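Local coordinates for protein branched-chain phosphotransacylase (PDB 1YCO) that probably transfers acyl groups between coenzyme A and phosphate, as enzymes of the phosphate acetyl- and butyryltransferase family do, at residues T36-D41 and W46-C51; K95-L100 and A137-Q142; L116-M121 and I131-N136. All blocks are in the same frame, centred on the assembly; numbering follows the deposited sequence.

In the fold
Contact 1 (36-41 with 46-51) belongs to the five-stranded parallel sheet toward one end of the chain's fold, where the chain passes from strand 29-35 to the outermost strand, 47-50. Contacts 2 and 3 lie in the other part of the chain, around the mixed sheet, and share helix 127-143. Their centres are about 8 Å apart, and contact 3 is nested within the loop that contact 2 closes. Contact 1 is remote from both, its centre about 32 Å from that of contact 2 and 34 Å from that of contact 3. In related phosphotransacylases the active site lies in the cleft between two such domains, but none of these contacts can be assigned to it.

Contact 1 of 3, residues T36-D41 and W46-C51; sequences TNENLD and WKYVHC
An Asx turn at N39 faces W46 and Y48 where the chain doubles back between two parallel strands. N39 OD1 accepts from the backbone N of D41, 2.8 Å away, and from W46 NE1 at 3.2 Å. The two donors reach the oxygen from opposite faces of the amide, which should fix its rotation. The bond from the indole is fairly straight (157°) and lies near the ring plane, so W46 presents its edge. Its NE1 also abuts D41 CB.

With CG anti to the backbone N (chi1 -177°), the N39 side chain lies flat against Y48, amide and ring stacked nearly parallel. N39 CB sits almost over the centre of the Y48 ring, 3.3 Å from its centroid, in a CH-pi contact. The phenol reaches along the loop, and Y48 OH donates to N37 O at 2.7 Å, coming in tilted from the carbonyl plane. The E38 chain bends at chi2, and its OE2 accepts from the backbone N of the next residue, N39, at 2.8 Å. Further along, H50 NE2 makes a weak bond to T36 O, and T36 CG2 rests on C51 O at 3.4 Å. W46 also packs against I14, L15 and V18 of helix 12-24. These contacts fasten a helix-free connection between neighbouring parallel strands to the edge strand 47-50 of an alpha/beta sheet.

Contact 2 of 3, residues K95-L100 and A137-Q142; sequences KNKPIL and AKEVAQ
K97 reaches across to the carboxylate of E139 in a surface salt bridge, the two side chains coming from opposite directions. K97 NZ donates to E139 OE2 at 3.0 Å, on the syn side of that oxygen and 24° out of the carboxylate plane. The same ammonium nitrogen, K97 NZ, lies 3.2 Å from E139 OE1, so the charge faces both oxygens of the carboxylate. The methylene before it is close as well, with K97 CE 3.1 Å from E139 OE1.

The lysine chain bends once, at chi2 (-61°), and then runs straight out to the glutamate. E139 answers with a chain extended beyond CG, and together they span backbones whose nearest CA atoms, those of K97 and E139, are 10.8 Å apart. The bridge thus ties the loop leading into strand 101-107 to helix 127-143, the helix of a beta-alpha-beta crossover in the mixed sheet.

Behind K97, the loop is folded round another lysine. K95 NZ donates to K97 O at 2.9 Å, in the carbonyl plane, and makes a weak bond to P98 O, drawing the two carbonyls toward one ammonium group. Farther along the loop, I99 O accepts from N136 ND2, a second tie to the same helix, while P98 and I99 pack on E132. L100 is buried beside M121, and its carbonyl accepts from N122 ND2. On the helix, K138 forms its own salt bridge, with E182.

Contact 3 of 3, residues L116-M121 and I131-N136; sequences LTDCAM and IEIVEN
I133 packs its branched side chain against T117 and D118, at the point where strand 113-117 runs out. The van der Waals contacts come from its two branches. I133 CG2, anti to the backbone N of its residue, meets T117 OG1 at 3.3 Å and T117 CG2 at 3.9 Å. The other branch, extended at chi2 (169°), carries I133 CD1 to within 3.0 Å of D118 OD1, a contact so short that its exact length is doubtful. I133 CG1 lies 3.4 Å from D118 OD1 too, and the two side chains cross at about a right angle.

The polar atoms that touch the isoleucine find their hydrogen bonds with other partners. T117 OG1 hydrogen-bonds to H102 O and also accepts from a water 2.7 Å away. That water lies near I133 O as well, although its distance there is too short to be trusted and the bridge to the helix is therefore doubtful. The D118 carboxylate is held at both oxygens: OD1 accepts from N122 ND2 and OD2 from the backbone N of H102. These two bonds probably limit its rotation.

All three touching residues are buried. Strand 113-117 has strand 101-107 on one side, antiparallel, and strand 215-217 on the other, with T117 paired through the backbone to L216. Helix 127-143 lies against the sheet here on its way over strand 215-217 to strand 150-154, and V134 and E135 face F177 of helix 165-177.

Contact 1 of 3, residues T36-D41 and W46-C51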
loop_
_atom_site.group_PDB
_atom_site.type_symbol
_atom_site.label_atom_id
_atom_site.label_comp_id
_atom_site.label_asym_id
_atom_site.label_seq_id
_atom_site.Cartn_x
_atom_site.Cartn_y
_atom_site.Cartn_z
ATOM N N THR A 36 29.455 -20.928 5.085
ATOM C CA THR A 36 30.461 -21.110 6.112
ATOM C C THR A 36 29.977 -22.212 7.046
ATOM O O THR A 36 30.756 -22.768 7.814
ATOM C CB THR A 36 30.681 -19.818 6.920
ATOM O OG1 THR A 36 29.411 -19.267 7.296
ATOM C CG2 THR A 36 31.452 -18.802 6.093
ATOM N N ASN A 37 28.684 -22.520 6.970
ATOM C CA ASN A 37 28.069 -23.563 7.799
ATOM C C ASN A 37 28.325 -24.927 7.164
ATOM O O ASN A 37 28.462 -25.028 5.947
ATOM C CB ASN A 37 26.559 -23.324 7.910
ATOM C CG ASN A 37 25.902 -24.184 8.982
ATOM O OD1 ASN A 37 26.256 -24.104 10.162
ATOM N ND2 ASN A 37 24.938 -25.006 8.577
ATOM N N GLU A 38 28.386 -25.977 7.975
ATOM C CA GLU A 38 28.643 -27.313 7.437
ATOM C C GLU A 38 27.553 -27.726 6.449
ATOM O O GLU A 38 26.485 -27.122 6.401
ATOM C CB GLU A 38 28.743 -28.350 8.567
ATOM C CG GLU A 38 29.070 -29.773 8.077
ATOM C CD GLU A 38 30.428 -29.867 7.367
ATOM O OE1 GLU A 38 31.401 -30.341 7.999
ATOM O OE2 GLU A 38 30.518 -29.459 6.185
ATOM N N ASN A 39 27.840 -28.756 5.661
ATOM C CA ASN A 39 26.907 -29.249 4.665
ATOM C C ASN A 39 25.766 -30.063 5.271
ATOM O O ASN A 39 25.967 -30.839 6.206
ATOM C CB ASN A 39 27.661 -30.081 3.633
ATOM C CG ASN A 39 26.776 -30.569 2.521
ATOM O OD1 ASN A 39 25.740 -29.976 2.229
ATOM N ND2 ASN A 39 27.185 -31.658 1.878
ATOM N N LEU A 40 24.561 -29.877 4.734
ATOM C CA LEU A 40 23.374 -30.589 5.215
ATOM C C LEU A 40 22.837 -31.513 4.126
ATOM O O LEU A 40 21.813 -32.183 4.286
ATOM C CB LEU A 40 22.301 -29.579 5.630
ATOM C CG LEU A 40 22.748 -28.550 6.679
ATOM C CD1 LEU A 40 21.661 -27.509 6.884
ATOM C CD2 LEU A 40 23.070 -29.262 7.993
ATOM N N ASP A 41 23.551 -31.538 3.009
ATOM C CA ASP A 41 23.185 -32.369 1.876
ATOM C C ASP A 41 23.637 -33.815 2.088
ATOM O O ASP A 41 24.829 -34.091 2.285
ATOM C CB ASP A 41 23.817 -31.789 0.608
ATOM C CG ASP A 41 23.627 -32.672 -0.601
ATOM O OD1 ASP A 41 22.462 -32.980 -0.935
ATOM O OD2 ASP A 41 24.650 -33.060 -1.217
ATOM N N TRP A 46 22.373 -30.677 -4.135
ATOM C CA TRP A 46 23.246 -29.621 -4.647
ATOM C C TRP A 46 24.724 -29.998 -4.578
ATOM O O TRP A 46 25.074 -31.106 -4.181
ATOM C CB TRP A 46 23.046 -28.320 -3.852
ATOM C CG TRP A 46 23.325 -28.421 -2.367
ATOM C CD1 TRP A 46 24.399 -29.013 -1.764
ATOM C CD2 TRP A 46 22.522 -27.880 -1.306
ATOM N NE1 TRP A 46 24.316 -28.878 -0.397
ATOM C CE2 TRP A 46 23.177 -28.189 -0.089
ATOM C CE3 TRP A 46 21.316 -27.167 -1.267
ATOM C CZ2 TRP A 46 22.662 -27.807 1.155
ATOM C CZ3 TRP A 46 20.803 -26.786 -0.029
ATOM C CH2 TRP A 46 21.478 -27.109 1.167
ATOM N N LYS A 47 25.573 -29.050 -4.969
ATOM C CA LYS A 47 27.024 -29.188 -4.937
ATOM C C LYS A 47 27.553 -28.257 -3.839
ATOM O O LYS A 47 27.796 -27.072 -4.088
ATOM C CB LYS A 47 27.629 -28.773 -6.280
ATOM C CG LYS A 47 27.464 -29.795 -7.412
ATOM C CD LYS A 47 28.583 -30.860 -7.444
ATOM C CE LYS A 47 28.613 -31.735 -6.181
ATOM N NZ LYS A 47 27.408 -32.618 -6.017
ATOM N N TYR A 48 27.720 -28.792 -2.631
ATOM C CA TYR A 48 28.209 -28.021 -1.482
ATOM C C TYR A 48 29.639 -27.502 -1.662
ATOM O O TYR A 48 30.484 -28.180 -2.238
ATOM C CB TYR A 48 28.153 -28.884 -0.214
ATOM C CG TYR A 48 28.700 -28.204 1.026
ATOM C CD1 TYR A 48 27.975 -27.201 1.678
ATOM C CD2 TYR A 48 29.952 -28.545 1.536
ATOM C CE1 TYR A 48 28.485 -26.558 2.810
ATOM C CE2 TYR A 48 30.469 -27.909 2.663
ATOM C CZ TYR A 48 29.736 -26.920 3.295
ATOM O OH TYR A 48 30.259 -26.290 4.398
ATOM N N VAL A 49 29.899 -26.294 -1.173
ATOM C CA VAL A 49 31.235 -25.702 -1.242
ATOM C C VAL A 49 31.482 -24.834 0.004
ATOM O O VAL A 49 30.882 -23.766 0.153
ATOM C CB VAL A 49 31.427 -24.811 -2.497
ATOM C CG1 VAL A 49 32.845 -24.260 -2.521
ATOM C CG2 VAL A 49 31.156 -25.603 -3.765
ATOM N N HIS A 50 32.360 -25.292 0.893
ATOM C CA HIS A 50 32.669 -24.549 2.115
ATOM C C HIS A 50 33.486 -23.292 1.834
ATOM O O HIS A 50 34.216 -23.221 0.840
ATOM C CB HIS A 50 33.443 -25.430 3.096
ATOM C CG HIS A 50 33.612 -24.816 4.451
ATOM N ND1 HIS A 50 34.818 -24.805 5.118
ATOM C CD2 HIS A 50 32.720 -24.217 5.275
ATOM C CE1 HIS A 50 34.662 -24.229 6.295
ATOM N NE2 HIS A 50 33.397 -23.862 6.415
ATOM N N CYS A 51 33.362 -22.307 2.723
ATOM C CA CYS A 51 34.078 -21.032 2.599
ATOM C C CYS A 51 34.552 -20.528 3.969
ATOM O O CYS A 51 33.945 -20.843 4.990
ATOM C CB CYS A 51 33.162 -19.983 1.951
ATOM S SG CYS A 51 32.441 -20.483 0.354
#

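Contact 2 of 3, residues K95-L100 and A137-Q142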
loop_
_atom_site.group_PDB
_atom_site.type_symbol
_atom_site.label_atom_id
_atom_site.label_comp_id
_atom_site.label_asym_id
_atom_site.label_seq_id
_atom_site.Cartn_x
_atom_site.Cartn_y
_atom_site.Cartn_z
ATOM N N LYS A 95 26.368 -5.777 -13.351
ATOM C CA LYS A 95 25.426 -4.718 -13.686
ATOM C C LYS A 95 25.576 -4.401 -15.173
ATOM O O LYS A 95 26.693 -4.272 -15.674
ATOM C CB LYS A 95 25.727 -3.489 -12.823
ATOM C CG LYS A 95 24.702 -2.378 -12.864
ATOM C CD LYS A 95 25.016 -1.348 -11.763
ATOM C CE LYS A 95 24.077 -0.152 -11.806
ATOM N NZ LYS A 95 24.191 0.587 -13.081
ATOM N N ASN A 96 24.453 -4.303 -15.879
ATOM C CA ASN A 96 24.474 -4.027 -17.311
ATOM C C ASN A 96 23.290 -3.169 -17.743
ATOM O O ASN A 96 22.876 -3.211 -18.900
ATOM C CB ASN A 96 24.455 -5.332 -18.112
ATOM C CG ASN A 96 23.065 -5.909 -18.244
ATOM O OD1 ASN A 96 22.444 -6.297 -17.260
ATOM N ND2 ASN A 96 22.557 -5.944 -19.473
ATOM N N LYS A 97 22.741 -2.409 -16.803
ATOM C CA LYS A 97 21.622 -1.506 -17.070
ATOM C C LYS A 97 21.909 -0.241 -16.287
ATOM O O LYS A 97 22.506 -0.302 -15.211
ATOM C CB LYS A 97 20.298 -2.113 -16.596
ATOM C CG LYS A 97 19.832 -3.291 -17.415
ATOM C CD LYS A 97 19.620 -2.870 -18.839
ATOM C CE LYS A 97 19.129 -4.007 -19.687
ATOM N NZ LYS A 97 18.904 -3.509 -21.086
ATOM N N PRO A 98 21.492 0.921 -16.814
ATOM C CA PRO A 98 21.710 2.216 -16.156
ATOM C C PRO A 98 21.579 2.143 -14.633
ATOM O O PRO A 98 22.403 2.697 -13.899
ATOM C CB PRO A 98 20.646 3.103 -16.795
ATOM C CG PRO A 98 20.600 2.585 -18.191
ATOM C CD PRO A 98 20.662 1.079 -18.023
ATOM N N ILE A 99 20.546 1.452 -14.159
ATOM C CA ILE A 99 20.327 1.312 -12.720
ATOM C C ILE A 99 19.712 -0.043 -12.366
ATOM O O ILE A 99 19.165 -0.730 -13.224
ATOM C CB ILE A 99 19.367 2.387 -12.174
ATOM C CG1 ILE A 99 17.933 2.013 -12.521
ATOM C CG2 ILE A 99 19.699 3.759 -12.756
ATOM C CD1 ILE A 99 17.016 1.972 -11.318
ATOM N N LEU A 100 19.808 -0.417 -11.094
ATOM C CA LEU A 100 19.222 -1.659 -10.619
ATOM C C LEU A 100 17.852 -1.321 -10.029
ATOM O O LEU A 100 17.651 -0.240 -9.477
ATOM C CB LEU A 100 20.094 -2.295 -9.527
ATOM C CG LEU A 100 21.504 -2.801 -9.891
ATOM C CD1 LEU A 100 22.207 -3.313 -8.637
ATOM C CD2 LEU A 100 21.409 -3.905 -10.936
ATOM N N ALA A 137 11.364 -2.752 -15.994
ATOM C CA ALA A 137 10.133 -3.547 -15.922
ATOM C C ALA A 137 9.558 -3.807 -17.313
ATOM O O ALA A 137 8.994 -4.876 -17.568
ATOM C CB ALA A 137 9.091 -2.859 -15.040
ATOM N N LYS A 138 9.713 -2.843 -18.215
ATOM C CA LYS A 138 9.227 -3.018 -19.580
ATOM C C LYS A 138 10.004 -4.141 -20.248
ATOM O O LYS A 138 9.438 -4.921 -21.010
ATOM C CB LYS A 138 9.411 -1.749 -20.416
ATOM C CG LYS A 138 8.981 -1.938 -21.874
ATOM C CD LYS A 138 9.575 -0.897 -22.835
ATOM C CE LYS A 138 11.075 -1.103 -23.023
ATOM N NZ LYS A 138 11.733 -0.071 -23.878
ATOM N N GLU A 139 11.300 -4.218 -19.969
ATOM C CA GLU A 139 12.132 -5.252 -20.571
ATOM C C GLU A 139 11.800 -6.633 -20.021
ATOM O O GLU A 139 11.766 -7.612 -20.769
ATOM C CB GLU A 139 13.611 -4.930 -20.354
ATOM C CG GLU A 139 14.001 -3.577 -20.933
ATOM C CD GLU A 139 15.474 -3.251 -20.757
ATOM O OE1 GLU A 139 16.038 -3.560 -19.680
ATOM O OE2 GLU A 139 16.062 -2.664 -21.693
ATOM N N VAL A 140 11.552 -6.710 -18.719
ATOM C CA VAL A 140 11.198 -7.982 -18.106
ATOM C C VAL A 140 9.923 -8.529 -18.755
ATOM O O VAL A 140 9.863 -9.699 -19.116
ATOM C CB VAL A 140 10.960 -7.836 -16.586
ATOM C CG1 VAL A 140 10.386 -9.135 -16.017
ATOM C CG2 VAL A 140 12.269 -7.504 -15.895
ATOM N N ALA A 141 8.911 -7.677 -18.904
ATOM C CA ALA A 141 7.663 -8.107 -19.506
ATOM C C ALA A 141 7.880 -8.550 -20.958
ATOM O O ALA A 141 7.350 -9.573 -21.384
ATOM C CB ALA A 141 6.620 -6.987 -19.438
ATOM N N GLN A 142 8.650 -7.778 -21.718
ATOM C CA GLN A 142 8.924 -8.126 -23.108
ATOM C C GLN A 142 9.636 -9.480 -23.154
ATOM O O GLN A 142 9.305 -10.336 -23.970
ATOM C CB GLN A 142 9.776 -7.043 -23.777
ATOM C CG GLN A 142 9.014 -5.727 -23.975
ATOM C CD GLN A 142 9.859 -4.621 -24.613
ATOM O OE1 GLN A 142 10.965 -4.322 -24.156
ATOM N NE2 GLN A 142 9.325 -3.998 -25.659
#

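Contact 3 of 3, residues L116-M121 and I131-N136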
loop_
_atom_site.group_PDB
_atom_site.type_symbol
_atom_site.label_atom_id
_atom_site.label_comp_id
_atom_site.label_asym_id
_atom_site.label_seq_id
_atom_site.Cartn_x
_atom_site.Cartn_y
_atom_site.Cartn_z
ATOM N N LEU A 116 4.836 -5.556 -10.505
ATOM C CA LEU A 116 4.870 -4.463 -9.554
ATOM C C LEU A 116 6.328 -4.060 -9.448
ATOM O O LEU A 116 7.204 -4.914 -9.280
ATOM C CB LEU A 116 4.372 -4.923 -8.183
ATOM C CG LEU A 116 4.463 -3.909 -7.028
ATOM C CD1 LEU A 116 3.686 -2.647 -7.348
ATOM C CD2 LEU A 116 3.927 -4.560 -5.762
ATOM N N THR A 117 6.617 -2.775 -9.544
ATOM C CA THR A 117 8.006 -2.448 -9.447
ATOM C C THR A 117 8.497 -1.341 -8.569
ATOM O O THR A 117 7.985 -0.214 -8.497
ATOM C CB THR A 117 8.670 -2.295 -10.836
ATOM O OG1 THR A 117 10.008 -1.831 -10.650
ATOM C CG2 THR A 117 7.916 -1.335 -11.704
ATOM N N ASP A 118 9.543 -1.782 -7.896
ATOM C CA ASP A 118 10.371 -1.085 -6.969
ATOM C C ASP A 118 9.904 -0.830 -5.568
ATOM O O ASP A 118 9.658 0.296 -5.172
ATOM C CB ASP A 118 10.932 0.160 -7.609
ATOM C CG ASP A 118 12.445 0.197 -7.492
ATOM O OD1 ASP A 118 13.052 1.197 -7.942
ATOM O OD2 ASP A 118 13.007 -0.783 -6.935
ATOM N N CYS A 119 9.858 -1.918 -4.807
ATOM C CA CYS A 119 9.484 -1.875 -3.410
ATOM C C CYS A 119 10.619 -2.431 -2.542
ATOM O O CYS A 119 10.368 -2.994 -1.472
ATOM C CB CYS A 119 8.218 -2.680 -3.205
ATOM S SG CYS A 119 8.130 -4.167 -4.200
ATOM N N ALA A 120 11.863 -2.269 -3.010
ATOM C CA ALA A 120 13.048 -2.746 -2.287
ATOM C C ALA A 120 14.363 -2.024 -2.605
ATOM O O ALA A 120 15.231 -1.914 -1.737
ATOM C CB ALA A 120 13.238 -4.247 -2.525
ATOM N N MET A 121 14.517 -1.532 -3.831
ATOM C CA MET A 121 15.760 -0.870 -4.227
ATOM C C MET A 121 15.792 0.661 -4.134
ATOM O O MET A 121 16.496 1.227 -3.297
ATOM C CB MET A 121 16.150 -1.269 -5.657
ATOM C CG MET A 121 16.597 -2.717 -5.851
ATOM S SD MET A 121 18.128 -3.178 -4.954
ATOM C CE MET A 121 19.359 -2.359 -5.948
ATOM N N ILE A 131 12.102 6.759 -14.769
ATOM C CA ILE A 131 12.198 6.447 -16.194
ATOM C C ILE A 131 12.949 5.123 -16.402
ATOM O O ILE A 131 12.513 4.280 -17.184
ATOM C CB ILE A 131 12.904 7.592 -16.970
ATOM C CG1 ILE A 131 11.937 8.773 -17.118
ATOM C CG2 ILE A 131 13.376 7.106 -18.337
ATOM C CD1 ILE A 131 12.532 9.993 -17.796
ATOM N N GLU A 132 14.056 4.941 -15.686
ATOM C CA GLU A 132 14.831 3.713 -15.791
ATOM C C GLU A 132 14.091 2.526 -15.163
ATOM O O GLU A 132 14.241 1.397 -15.625
ATOM C CB GLU A 132 16.203 3.871 -15.116
ATOM C CG GLU A 132 17.239 4.692 -15.907
ATOM C CD GLU A 132 17.352 4.254 -17.363
ATOM O OE1 GLU A 132 17.443 3.034 -17.621
ATOM O OE2 GLU A 132 17.354 5.136 -18.248
ATOM N N ILE A 133 13.315 2.780 -14.104
ATOM C CA ILE A 133 12.538 1.722 -13.441
ATOM C C ILE A 133 11.508 1.156 -14.419
ATOM O O ILE A 133 11.278 -0.051 -14.459
ATOM C CB ILE A 133 11.798 2.251 -12.190
ATOM C CG1 ILE A 133 12.810 2.574 -11.095
ATOM C CG2 ILE A 133 10.803 1.223 -11.673
ATOM C CD1 ILE A 133 12.210 3.346 -9.935
ATOM N N VAL A 134 10.909 2.043 -15.205
ATOM C CA VAL A 134 9.925 1.653 -16.196
ATOM C C VAL A 134 10.632 0.799 -17.255
ATOM O O VAL A 134 10.203 -0.312 -17.552
ATOM C CB VAL A 134 9.272 2.902 -16.845
ATOM C CG1 VAL A 134 8.361 2.498 -17.987
ATOM C CG2 VAL A 134 8.476 3.668 -15.793
ATOM N N GLU A 135 11.736 1.304 -17.791
ATOM C CA GLU A 135 12.496 0.571 -18.789
ATOM C C GLU A 135 12.828 -0.852 -18.319
ATOM O O GLU A 135 12.581 -1.815 -19.042
ATOM C CB GLU A 135 13.777 1.333 -19.117
ATOM C CG GLU A 135 13.517 2.724 -19.647
ATOM C CD GLU A 135 12.867 2.715 -21.016
ATOM O OE1 GLU A 135 11.867 1.987 -21.204
ATOM O OE2 GLU A 135 13.355 3.447 -21.906
ATOM N N ASN A 136 13.381 -0.980 -17.113
ATOM C CA ASN A 136 13.721 -2.291 -16.549
ATOM C C ASN A 136 12.495 -3.237 -16.523
ATOM O O ASN A 136 12.584 -4.389 -16.986
ATOM C CB ASN A 136 14.298 -2.135 -15.123
ATOM C CG ASN A 136 15.801 -1.768 -15.106
ATOM O OD1 ASN A 136 16.367 -1.313 -16.109
ATOM N ND2 ASN A 136 16.440 -1.953 -13.950
HETATM O O HOH W 1 11.708 -1.875 -12.791
#